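Local coordinates for solute carrier family 15 member 1 (Mus musculus, PDB 5A9D), which carries small peptides across the intestinal cell membrane together with protons, the part described here being its extracellular domain, at residues Asn3-Val9 with Thr36-Ile42; Lys8-Asn14 with Leu28-Thr34; Gly98-Val102 with Met113-Tyr118; Met108-Ser114 with Lys137-Thr143. One frame throughout, in Å; residues are numbered along the deposited sequence.

How the contacts relate
Following the chain from the N terminus, strand 4-11 meets strand 32-41 twice. Contact 1 closes the larger loop, and contact 2, farther along the same two strands, closes a smaller one within it; they share Lys8 and Val9, with centres about 17 Å apart. Both lie in the first of two beta sandwiches and both touch the second subunit. The chain then enters the second sandwich, where contacts 3 and 4 cross, their segments alternating. Contact 3 packs strand 97-103 against the hairpin 109-121, joining two facing sheets, while contact 4 pairs strand 109-113 with strand 138-142. Met113 and Ser114 belong to both, and the centres of these two contacts lie about 7 Å apart.

Contact 1: Asn3-Val9 with Thr36-Ile42; sequences NQVQIKV and TFMTFDI
Phe40 O is approached by two groups of the 3-9 segment: Val5 N gives it a hydrogen bond of 2.8 Å, nearly straight at 171° at the hydrogen, and Gln4 CA adds a CA-H...O contact at 3.3 Å. Phe40 N answers with a bond of 2.9 Å to Val5 O. At the next hydrogen-bonded pair, two residues on, Ile7 and Met38 exchange N-H...O bonds in the same reciprocal way, and beyond the other end Ile42 N reaches Asn3 O. The segments therefore run antiparallel, with strand 4-9 beside strand 38-41 in one sheet of an Ig-like beta sandwich. Alternation sorts the side chains. Val5, Ile7, Met38 and Phe40 face the sandwich interior, where apolar groups suit the packing: Ile7 CD1 comes 4.0 Å from Phe40 CD2 as the two side chains cross at about a right angle, and the Phe40 ring stacks with Phe21. Beside them, Val5 CG2 meets Ile42 CD1 at 3.6 Å. Gln4, Gln6 and Thr39 share the opposite face, where polar groups can serve one another. Gln6 NE2 donates to Gln4 OE1 (3.3 Å), which lies close to the Gln6 amide plane, while Gln6 OE1 accepts from Arg70. Gln4 CG stands between its backbone N and carbonyl carbon (chi1 77°), and the extended chain beyond it runs past Thr39 CG2. At the far end Lys8 CB sits over one face of the Phe37 ring, a CH-pi contact 4.0 Å from the centroid. Both residues also pack on the second subunit, Lys8 on its Arg100 and Phe37 on its Ile185.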
# COMPACT_ATOMS: atom_id res chain seq x y z
N ASN A 3 -8.82 4.77 15.78
CA ASN A 3 -10.02 5.40 15.23
C ASN A 3 -9.65 6.73 14.49
O ASN A 3 -10.51 7.35 13.84
CB ASN A 3 -11.02 5.64 16.40
CG ASN A 3 -12.25 6.50 16.16
OD1 ASN A 3 -12.45 7.54 16.80
ND2 ASN A 3 -13.15 6.02 15.32
N GLN A 4 -8.36 7.17 14.60
CA GLN A 4 -7.96 8.45 14.00
C GLN A 4 -7.33 8.29 12.59
O GLN A 4 -6.65 7.30 12.29
CB GLN A 4 -7.07 9.31 14.93
CG GLN A 4 -5.61 8.89 15.05
CD GLN A 4 -4.76 9.79 15.94
OE1 GLN A 4 -3.66 10.23 15.56
NE2 GLN A 4 -5.27 10.13 17.12
N VAL A 5 -7.68 9.22 11.73
CA VAL A 5 -7.24 9.27 10.34
C VAL A 5 -6.28 10.47 10.24
O VAL A 5 -6.60 11.55 10.73
CB VAL A 5 -8.48 9.40 9.42
CG1 VAL A 5 -8.10 9.86 8.01
CG2 VAL A 5 -9.24 8.07 9.35
N GLN A 6 -5.07 10.24 9.70
CA GLN A 6 -4.11 11.33 9.52
C GLN A 6 -4.04 11.67 8.04
O GLN A 6 -3.95 10.77 7.20
CB GLN A 6 -2.73 10.99 10.09
CG GLN A 6 -2.63 11.10 11.62
CD GLN A 6 -1.26 10.69 12.16
OE1 GLN A 6 -0.25 10.78 11.47
NE2 GLN A 6 -1.18 10.21 13.39
N ILE A 7 -4.18 12.97 7.72
CA ILE A 7 -4.18 13.46 6.35
C ILE A 7 -3.24 14.66 6.19
O ILE A 7 -3.37 15.65 6.90
CB ILE A 7 -5.62 13.83 5.85
CG1 ILE A 7 -6.63 12.69 6.11
CG2 ILE A 7 -5.60 14.26 4.36
CD1 ILE A 7 -8.14 13.06 6.01
N LYS A 8 -2.38 14.58 5.19
CA LYS A 8 -1.47 15.65 4.77
C LYS A 8 -1.96 16.04 3.38
O LYS A 8 -2.38 15.17 2.63
CB LYS A 8 -0.03 15.10 4.69
CG LYS A 8 1.01 16.02 4.07
CD LYS A 8 1.98 15.12 3.34
CE LYS A 8 3.38 15.25 3.83
NZ LYS A 8 4.18 14.09 3.38
N VAL A 9 -1.96 17.32 3.06
CA VAL A 9 -2.40 17.75 1.72
C VAL A 9 -1.17 18.21 0.94
O VAL A 9 -0.36 18.94 1.49
CB VAL A 9 -3.48 18.86 1.77
CG1 VAL A 9 -3.99 19.20 0.35
CG2 VAL A 9 -4.63 18.46 2.69
N THR A 36 2.29 19.35 8.54
CA THR A 36 1.95 18.22 9.41
C THR A 36 0.81 17.41 8.80
O THR A 36 0.15 17.83 7.83
CB THR A 36 1.51 18.71 10.82
OG1 THR A 36 0.24 19.39 10.72
CG2 THR A 36 2.55 19.58 11.53
N PHE A 37 0.58 16.25 9.40
CA PHE A 37 -0.56 15.43 9.11
C PHE A 37 -1.63 15.98 10.04
O PHE A 37 -1.36 16.17 11.23
CB PHE A 37 -0.27 13.95 9.46
CG PHE A 37 0.51 13.20 8.39
CD1 PHE A 37 -0.14 12.63 7.30
CD2 PHE A 37 1.89 13.07 8.48
CE1 PHE A 37 0.58 11.97 6.31
CE2 PHE A 37 2.61 12.39 7.49
CZ PHE A 37 1.94 11.84 6.42
N MET A 38 -2.80 16.32 9.52
CA MET A 38 -3.91 16.75 10.36
C MET A 38 -4.62 15.46 10.81
O MET A 38 -4.69 14.51 10.02
CB MET A 38 -4.84 17.65 9.57
CG MET A 38 -4.20 18.98 9.25
SD MET A 38 -5.06 19.79 7.91
CE MET A 38 -4.44 18.88 6.52
N THR A 39 -5.10 15.41 12.06
CA THR A 39 -5.74 14.24 12.64
C THR A 39 -7.26 14.42 12.80
O THR A 39 -7.69 15.48 13.24
CB THR A 39 -5.07 13.93 13.98
OG1 THR A 39 -3.66 13.78 13.79
CG2 THR A 39 -5.61 12.68 14.63
N PHE A 40 -8.05 13.40 12.47
CA PHE A 40 -9.53 13.44 12.57
C PHE A 40 -10.07 12.14 13.09
O PHE A 40 -9.47 11.09 12.83
CB PHE A 40 -10.14 13.66 11.17
CG PHE A 40 -9.63 14.88 10.43
CD1 PHE A 40 -10.24 16.12 10.60
CD2 PHE A 40 -8.54 14.78 9.56
CE1 PHE A 40 -9.78 17.24 9.91
CE2 PHE A 40 -8.06 15.92 8.89
CZ PHE A 40 -8.68 17.14 9.08
N ASP A 41 -11.24 12.18 13.75
CA ASP A 41 -11.97 10.97 14.15
C ASP A 41 -12.75 10.62 12.89
O ASP A 41 -13.41 11.51 12.32
CB ASP A 41 -12.94 11.25 15.31
CG ASP A 41 -12.27 11.59 16.62
OD1 ASP A 41 -11.28 10.90 16.98
OD2 ASP A 41 -12.76 12.50 17.31
N ILE A 42 -12.64 9.34 12.43
CA ILE A 42 -13.27 8.83 11.21
C ILE A 42 -14.77 9.18 11.12
O ILE A 42 -15.23 9.57 10.04
CB ILE A 42 -12.99 7.29 10.99
CG1 ILE A 42 -13.43 6.81 9.58
CG2 ILE A 42 -13.60 6.38 12.07
CD1 ILE A 42 -12.58 7.16 8.47

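Contact 2: Lys8-Asn14 with Leu28-Thr34; sequences KVLNIGN and LAQMSQT
Asn11 reaches across to the other segment with its side-chain amide: ND2 donates to Leu28 O at 3.0 Å, with that oxygen in the amide plane but the nitrogen lying above the Leu28 carbonyl plane. With CG anti to the backbone N (chi1 -176°), the group is carried to the side of Leu28. ND2 also bonds Asn15 O, while OD1 accepts from Gly13 N at 3.1 Å, an Asx turn that holds the amide's rotation. Asparagine suits this place because it offers donor and acceptor together. Its backbone pairs with Ser32, Asn11 N to Ser32 O at 2.9 Å. Asn11 O takes Ser32 N and, by a weak bond, Met31 N, so that Met31 and Ser32 form a G1 beta bulge against Asn11; Met31 has the positive phi (55°) that glycine often supplies here. The bulge lies where strand 4-11 ends and strand 32-41 begins, at the edge of their pairing in the Ig-like sandwich. Farther along, Thr34 N bonds Val9 O at 2.9 Å, and Thr34 OG1 accepts from Val9 N at 3.1 Å while donating to Thr36 O. Inside, Val9 CG1 meets Leu28 CD1 at 3.6 Å. On the other face a water links Lys8 NZ to Gln33 OE1, and Gln33 NE2 makes a weak bond to Asp184 of the second subunit.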
# COMPACT_ATOMS: atom_id res chain seq x y z
N LYS A 8 -2.38 14.58 5.19
CA LYS A 8 -1.47 15.65 4.77
C LYS A 8 -1.96 16.04 3.38
O LYS A 8 -2.38 15.17 2.63
CB LYS A 8 -0.03 15.10 4.69
CG LYS A 8 1.01 16.02 4.07
CD LYS A 8 1.98 15.12 3.34
CE LYS A 8 3.38 15.25 3.83
NZ LYS A 8 4.18 14.09 3.38
N VAL A 9 -1.96 17.32 3.06
CA VAL A 9 -2.40 17.75 1.72
C VAL A 9 -1.17 18.21 0.94
O VAL A 9 -0.36 18.94 1.49
CB VAL A 9 -3.48 18.86 1.77
CG1 VAL A 9 -3.99 19.20 0.35
CG2 VAL A 9 -4.63 18.46 2.69
N LEU A 10 -1.03 17.77 -0.31
CA LEU A 10 0.05 18.20 -1.18
C LEU A 10 -0.58 18.70 -2.47
O LEU A 10 -1.23 17.95 -3.21
CB LEU A 10 1.09 17.06 -1.39
CG LEU A 10 2.14 17.19 -2.53
CD1 LEU A 10 3.06 18.39 -2.33
CD2 LEU A 10 3.00 15.93 -2.64
N ASN A 11 -0.42 19.99 -2.72
CA ASN A 11 -0.91 20.67 -3.90
C ASN A 11 0.15 20.56 -4.98
O ASN A 11 1.19 21.21 -4.90
CB ASN A 11 -1.21 22.13 -3.56
CG ASN A 11 -1.81 22.89 -4.72
OD1 ASN A 11 -1.90 22.39 -5.83
ND2 ASN A 11 -2.21 24.11 -4.48
N ILE A 12 -0.13 19.74 -6.00
CA ILE A 12 0.76 19.48 -7.13
C ILE A 12 0.28 20.14 -8.44
O ILE A 12 0.79 19.83 -9.51
CB ILE A 12 1.05 17.97 -7.31
CG1 ILE A 12 -0.24 17.14 -7.59
CG2 ILE A 12 1.79 17.43 -6.10
CD1 ILE A 12 0.03 15.68 -7.99
N GLY A 13 -0.69 21.06 -8.32
CA GLY A 13 -1.22 21.81 -9.46
C GLY A 13 -0.48 23.12 -9.64
O GLY A 13 0.57 23.32 -9.03
N ASN A 14 -1.01 24.04 -10.46
CA ASN A 14 -0.38 25.34 -10.75
C ASN A 14 -1.09 26.57 -10.11
O ASN A 14 -0.84 27.70 -10.50
CB ASN A 14 -0.22 25.53 -12.27
CG ASN A 14 -1.53 25.51 -13.03
OD1 ASN A 14 -2.63 25.69 -12.46
ND2 ASN A 14 -1.45 25.30 -14.34
N LEU A 28 -3.57 26.01 0.19
CA LEU A 28 -2.17 25.81 -0.15
C LEU A 28 -1.82 26.46 -1.46
O LEU A 28 -2.54 26.30 -2.45
CB LEU A 28 -1.90 24.27 -0.31
CG LEU A 28 -1.87 23.43 0.93
CD1 LEU A 28 -1.77 21.99 0.54
CD2 LEU A 28 -0.64 23.80 1.80
N ALA A 29 -0.63 27.06 -1.51
CA ALA A 29 -0.10 27.55 -2.77
C ALA A 29 0.29 26.31 -3.64
O ALA A 29 0.40 25.18 -3.14
CB ALA A 29 1.13 28.41 -2.51
N GLN A 30 0.48 26.52 -4.93
CA GLN A 30 0.94 25.48 -5.86
C GLN A 30 2.30 24.95 -5.39
O GLN A 30 3.11 25.69 -4.83
CB GLN A 30 1.11 26.09 -7.27
CG GLN A 30 2.09 27.29 -7.35
CD GLN A 30 1.37 28.64 -7.21
OE1 GLN A 30 0.41 28.85 -6.41
NE2 GLN A 30 1.84 29.62 -7.99
N MET A 31 2.55 23.66 -5.62
CA MET A 31 3.81 23.00 -5.26
C MET A 31 4.15 23.17 -3.78
O MET A 31 5.25 23.59 -3.45
CB MET A 31 4.97 23.45 -6.18
CG MET A 31 4.78 23.06 -7.62
SD MET A 31 4.79 21.25 -7.80
CE MET A 31 3.81 21.09 -9.26
N SER A 32 3.16 22.94 -2.91
CA SER A 32 3.34 23.06 -1.47
C SER A 32 2.49 22.02 -0.75
O SER A 32 1.49 21.56 -1.29
CB SER A 32 3.03 24.48 -0.97
OG SER A 32 1.64 24.70 -0.84
N GLN A 33 2.87 21.70 0.48
CA GLN A 33 2.13 20.76 1.29
C GLN A 33 1.89 21.29 2.70
O GLN A 33 2.57 22.22 3.13
CB GLN A 33 2.88 19.42 1.36
CG GLN A 33 4.27 19.49 2.00
CD GLN A 33 4.94 18.14 2.06
OE1 GLN A 33 4.62 17.23 1.30
NE2 GLN A 33 5.91 17.96 2.93
N THR A 34 0.98 20.64 3.46
CA THR A 34 0.77 21.02 4.86
C THR A 34 2.01 20.49 5.59
O THR A 34 2.50 19.41 5.24
CB THR A 34 -0.53 20.40 5.41
OG1 THR A 34 -0.49 19.00 5.16
CG2 THR A 34 -1.78 21.02 4.81
O HOH W 1 4.73 14.58 0.69

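Contact 3: Gly98-Val102 with Met113-Tyr118; sequences GIRFV and MSGKVY
Met113 leads the second segment into Ile99: its sulfur SD lies 3.9 Å from Ile99 CD1, the two chains crossing at about a right angle. The chain runs extended to SD and then bends (chi3 -94°), placing CE at the edge of the Phe101 ring, 4.3 Å from CZ; a flexible thioether can bend to touch both Ile99 and Phe101. A type I' beta turn from Met113 to Lys116 then reverses the backbone, where Gly115 suits the positive phi. Tyr118 brings the chain back to the contact. Its OH donates to Ile99 O at 2.7 Å, coming from above the carbonyl plane, and one face of its ring receives the edge of Phe101 in a T-shaped stack, centroids 4.9 Å apart and planes at 72°. Phe101 CD1 stands over the centre of the Tyr118 ring. A phenylalanine in place of Tyr118 would probably leave Ile99 O without its hydroxyl partner in this buried setting. The strands belong to the two facing sheets of an Ig-like beta sandwich, their segment axes 9.1 Å apart; strand 97-103 lies between strands 125-132 and 164-171, and strand 116-121 lies beside strand 109-113.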
# COMPACT_ATOMS: atom_id res chain seq x y z
N GLY A 98 2.13 -8.22 13.89
CA GLY A 98 1.36 -7.69 12.77
C GLY A 98 0.29 -8.68 12.41
O GLY A 98 0.58 -9.86 12.23
N ILE A 99 -0.95 -8.23 12.31
CA ILE A 99 -2.05 -9.10 11.91
C ILE A 99 -2.82 -8.46 10.76
O ILE A 99 -3.18 -7.29 10.84
CB ILE A 99 -2.99 -9.46 13.10
CG1 ILE A 99 -2.25 -10.24 14.22
CG2 ILE A 99 -4.26 -10.24 12.64
CD1 ILE A 99 -3.04 -10.34 15.57
N ARG A 100 -3.08 -9.23 9.71
CA ARG A 100 -3.92 -8.76 8.61
C ARG A 100 -5.00 -9.83 8.39
O ARG A 100 -4.84 -10.98 8.81
CB ARG A 100 -3.11 -8.48 7.33
CG ARG A 100 -2.57 -9.75 6.69
CD ARG A 100 -2.04 -9.46 5.32
NE ARG A 100 -1.38 -10.65 4.81
CZ ARG A 100 -0.58 -10.67 3.76
NH1 ARG A 100 -0.35 -9.56 3.07
NH2 ARG A 100 0.03 -11.80 3.40
N PHE A 101 -6.11 -9.43 7.82
CA PHE A 101 -7.22 -10.34 7.57
C PHE A 101 -7.46 -10.47 6.07
O PHE A 101 -7.33 -9.50 5.34
CB PHE A 101 -8.50 -9.84 8.26
CG PHE A 101 -8.44 -10.04 9.75
CD1 PHE A 101 -7.85 -9.08 10.58
CD2 PHE A 101 -8.92 -11.22 10.33
CE1 PHE A 101 -7.75 -9.30 11.96
CE2 PHE A 101 -8.85 -11.42 11.71
CZ PHE A 101 -8.25 -10.48 12.51
N VAL A 102 -7.81 -11.69 5.64
CA VAL A 102 -8.13 -11.96 4.26
C VAL A 102 -9.59 -12.38 4.27
O VAL A 102 -9.96 -13.31 5.00
CB VAL A 102 -7.20 -13.03 3.60
CG1 VAL A 102 -7.77 -13.55 2.27
CG2 VAL A 102 -5.79 -12.48 3.40
N MET A 113 -10.56 -5.54 16.67
CA MET A 113 -9.65 -6.27 17.56
C MET A 113 -8.90 -5.28 18.42
O MET A 113 -8.21 -4.42 17.87
CB MET A 113 -8.67 -7.14 16.77
CG MET A 113 -7.66 -7.89 17.67
SD MET A 113 -6.37 -8.79 16.76
CE MET A 113 -7.07 -10.33 16.66
N SER A 114 -8.98 -5.45 19.75
CA SER A 114 -8.29 -4.64 20.77
C SER A 114 -8.26 -3.16 20.43
O SER A 114 -7.18 -2.57 20.38
CB SER A 114 -6.86 -5.16 21.00
OG SER A 114 -6.77 -6.57 21.07
N GLY A 115 -9.43 -2.58 20.15
CA GLY A 115 -9.56 -1.15 19.81
C GLY A 115 -9.17 -0.76 18.39
O GLY A 115 -9.32 0.41 18.02
N LYS A 116 -8.66 -1.70 17.59
CA LYS A 116 -8.31 -1.46 16.18
C LYS A 116 -9.40 -2.00 15.26
O LYS A 116 -10.15 -2.89 15.66
CB LYS A 116 -6.91 -2.00 15.83
CG LYS A 116 -5.84 -1.21 16.63
CD LYS A 116 -4.44 -1.60 16.23
CE LYS A 116 -3.42 -0.76 16.98
NZ LYS A 116 -3.19 -1.30 18.35
N VAL A 117 -9.56 -1.41 14.07
CA VAL A 117 -10.61 -1.76 13.13
C VAL A 117 -10.00 -2.01 11.75
O VAL A 117 -9.12 -1.28 11.32
CB VAL A 117 -11.72 -0.64 13.04
CG1 VAL A 117 -12.87 -1.04 12.13
CG2 VAL A 117 -12.26 -0.28 14.41
N TYR A 118 -10.53 -2.99 11.06
CA TYR A 118 -10.22 -3.34 9.69
C TYR A 118 -11.61 -3.28 9.06
O TYR A 118 -12.39 -4.23 9.15
CB TYR A 118 -9.70 -4.76 9.59
CG TYR A 118 -8.44 -5.07 10.38
CD1 TYR A 118 -8.51 -5.43 11.72
CD2 TYR A 118 -7.20 -5.13 9.76
CE1 TYR A 118 -7.36 -5.77 12.44
CE2 TYR A 118 -6.05 -5.51 10.46
CZ TYR A 118 -6.15 -5.86 11.79
OH TYR A 118 -5.02 -6.24 12.46

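Contact 4: Met108-Ser114 with Lys137-Thr143; sequences MVTIKMS and KQYTINT
Tyr139 makes the tight end of the packing, Met113 CE coming 3.3 Å from its CD1. The ring is placed by CG standing between the backbone N and the carbonyl carbon (chi1 66°), and Ile111 CG2 lies 3.9 Å from its CD2. Next along, Ile111 and Ile141 run side by side, CG1 to CG1 at 4.0 Å, two branched chains suited to a buried sheet face. Thr110 pairs with Asn142, and Lys112 with Thr140, through reciprocal backbone hydrogen bonds. Their side chains point to the opposite, more polar face, where one water accepts from Asn142 ND2, donates to Thr110 O and bonds Thr140 OG1 at 2.8 Å. The strands separate toward exposed Ser114, and a second water joins Ser114 N to Gln138 O. At the other end Thr143 OG1 donates to Met108 O at 2.9 Å, accepts from Ala145 N and lies beside Val109 CG1. With a valine in place of Thr143, Met108 O and Ala145 N would probably lose the hydroxyl they share. Strand 138-142, with 109-113 on one flank and 153-155 on the other, lies in an antiparallel sheet of an Ig-like beta sandwich, Tyr139 and Ile141 packing across the interior on strand 177-184.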
# COMPACT_ATOMS: atom_id res chain seq x y z
N MET A 108 -18.47 -7.82 2.06
CA MET A 108 -17.42 -7.15 2.83
C MET A 108 -17.49 -7.61 4.30
O MET A 108 -18.55 -7.99 4.79
CB MET A 108 -17.64 -5.64 2.79
CG MET A 108 -17.26 -5.00 1.48
SD MET A 108 -17.77 -3.26 1.53
CE MET A 108 -17.35 -2.75 -0.17
N VAL A 109 -16.36 -7.53 4.99
CA VAL A 109 -16.27 -7.90 6.40
C VAL A 109 -15.61 -6.78 7.19
O VAL A 109 -14.73 -6.10 6.67
CB VAL A 109 -15.56 -9.27 6.64
CG1 VAL A 109 -16.35 -10.43 6.06
CG2 VAL A 109 -14.12 -9.27 6.15
N THR A 110 -16.00 -6.62 8.45
CA THR A 110 -15.40 -5.66 9.34
C THR A 110 -14.88 -6.44 10.54
O THR A 110 -15.58 -7.28 11.10
CB THR A 110 -16.37 -4.51 9.67
OG1 THR A 110 -16.49 -3.72 8.50
CG2 THR A 110 -15.85 -3.62 10.83
N ILE A 111 -13.63 -6.17 10.90
CA ILE A 111 -12.99 -6.83 12.02
C ILE A 111 -12.65 -5.80 13.03
O ILE A 111 -12.08 -4.77 12.66
CB ILE A 111 -11.72 -7.66 11.63
CG1 ILE A 111 -12.04 -8.63 10.49
CG2 ILE A 111 -11.14 -8.39 12.86
CD1 ILE A 111 -11.62 -8.10 9.09
N LYS A 112 -12.96 -6.07 14.31
CA LYS A 112 -12.62 -5.17 15.41
C LYS A 112 -11.78 -6.01 16.37
O LYS A 112 -12.21 -7.10 16.77
CB LYS A 112 -13.87 -4.60 16.12
CG LYS A 112 -14.76 -3.74 15.21
CD LYS A 112 -15.45 -2.65 15.99
CE LYS A 112 -16.46 -1.89 15.16
NZ LYS A 112 -17.29 -0.98 16.00
N MET A 113 -10.56 -5.54 16.67
CA MET A 113 -9.65 -6.27 17.56
C MET A 113 -8.90 -5.28 18.42
O MET A 113 -8.21 -4.42 17.87
CB MET A 113 -8.67 -7.14 16.77
CG MET A 113 -7.66 -7.89 17.67
SD MET A 113 -6.37 -8.79 16.76
CE MET A 113 -7.07 -10.33 16.66
N SER A 114 -8.98 -5.45 19.75
CA SER A 114 -8.29 -4.64 20.77
C SER A 114 -8.26 -3.16 20.43
O SER A 114 -7.18 -2.57 20.38
CB SER A 114 -6.86 -5.16 21.00
OG SER A 114 -6.77 -6.57 21.07
N LYS A 137 -5.76 -12.56 21.75
CA LYS A 137 -6.56 -11.35 21.58
C LYS A 137 -7.97 -11.76 21.18
O LYS A 137 -8.13 -12.62 20.30
CB LYS A 137 -5.99 -10.41 20.46
CG LYS A 137 -4.56 -9.91 20.65
CD LYS A 137 -4.43 -8.97 21.84
CE LYS A 137 -3.13 -9.22 22.54
NZ LYS A 137 -3.03 -8.48 23.82
N GLN A 138 -8.97 -11.11 21.77
CA GLN A 138 -10.36 -11.34 21.39
C GLN A 138 -10.65 -10.43 20.18
O GLN A 138 -10.13 -9.33 20.10
CB GLN A 138 -11.31 -10.99 22.53
CG GLN A 138 -11.36 -12.03 23.63
CD GLN A 138 -12.79 -12.28 24.03
OE1 GLN A 138 -13.34 -11.57 24.88
NE2 GLN A 138 -13.42 -13.25 23.37
N TYR A 139 -11.48 -10.89 19.25
CA TYR A 139 -11.88 -10.06 18.12
C TYR A 139 -13.27 -10.42 17.60
O TYR A 139 -13.79 -11.50 17.90
CB TYR A 139 -10.83 -10.05 16.99
CG TYR A 139 -10.61 -11.36 16.27
CD1 TYR A 139 -9.73 -12.32 16.77
CD2 TYR A 139 -11.21 -11.61 15.04
CE1 TYR A 139 -9.47 -13.50 16.08
CE2 TYR A 139 -10.97 -12.79 14.35
CZ TYR A 139 -10.10 -13.72 14.87
OH TYR A 139 -9.87 -14.84 14.13
N THR A 140 -13.88 -9.49 16.87
CA THR A 140 -15.19 -9.75 16.33
C THR A 140 -15.17 -9.61 14.86
O THR A 140 -14.44 -8.79 14.33
CB THR A 140 -16.29 -8.82 16.92
OG1 THR A 140 -16.11 -7.51 16.40
CG2 THR A 140 -16.33 -8.83 18.44
N ILE A 141 -16.07 -10.32 14.20
CA ILE A 141 -16.23 -10.24 12.76
C ILE A 141 -17.71 -10.01 12.49
O ILE A 141 -18.54 -10.80 12.92
CB ILE A 141 -15.70 -11.49 12.01
CG1 ILE A 141 -14.17 -11.64 12.14
CG2 ILE A 141 -16.11 -11.42 10.51
CD1 ILE A 141 -13.68 -13.06 11.84
N ASN A 142 -18.02 -8.93 11.79
CA ASN A 142 -19.40 -8.60 11.42
C ASN A 142 -19.51 -8.48 9.91
O ASN A 142 -18.65 -7.88 9.25
CB ASN A 142 -19.90 -7.36 12.17
CG ASN A 142 -20.16 -7.66 13.63
OD1 ASN A 142 -21.27 -8.04 14.02
ND2 ASN A 142 -19.14 -7.55 14.48
N THR A 143 -20.49 -9.18 9.35
CA THR A 143 -20.76 -9.28 7.91
C THR A 143 -22.23 -9.64 7.66
O THR A 143 -22.87 -10.24 8.53
CB THR A 143 -19.79 -10.29 7.25
OG1 THR A 143 -19.96 -10.29 5.83
CG2 THR A 143 -19.90 -11.72 7.82
O HOH W 2 -16.59 -6.50 13.81
O HOH W 3 -10.73 -7.02 21.38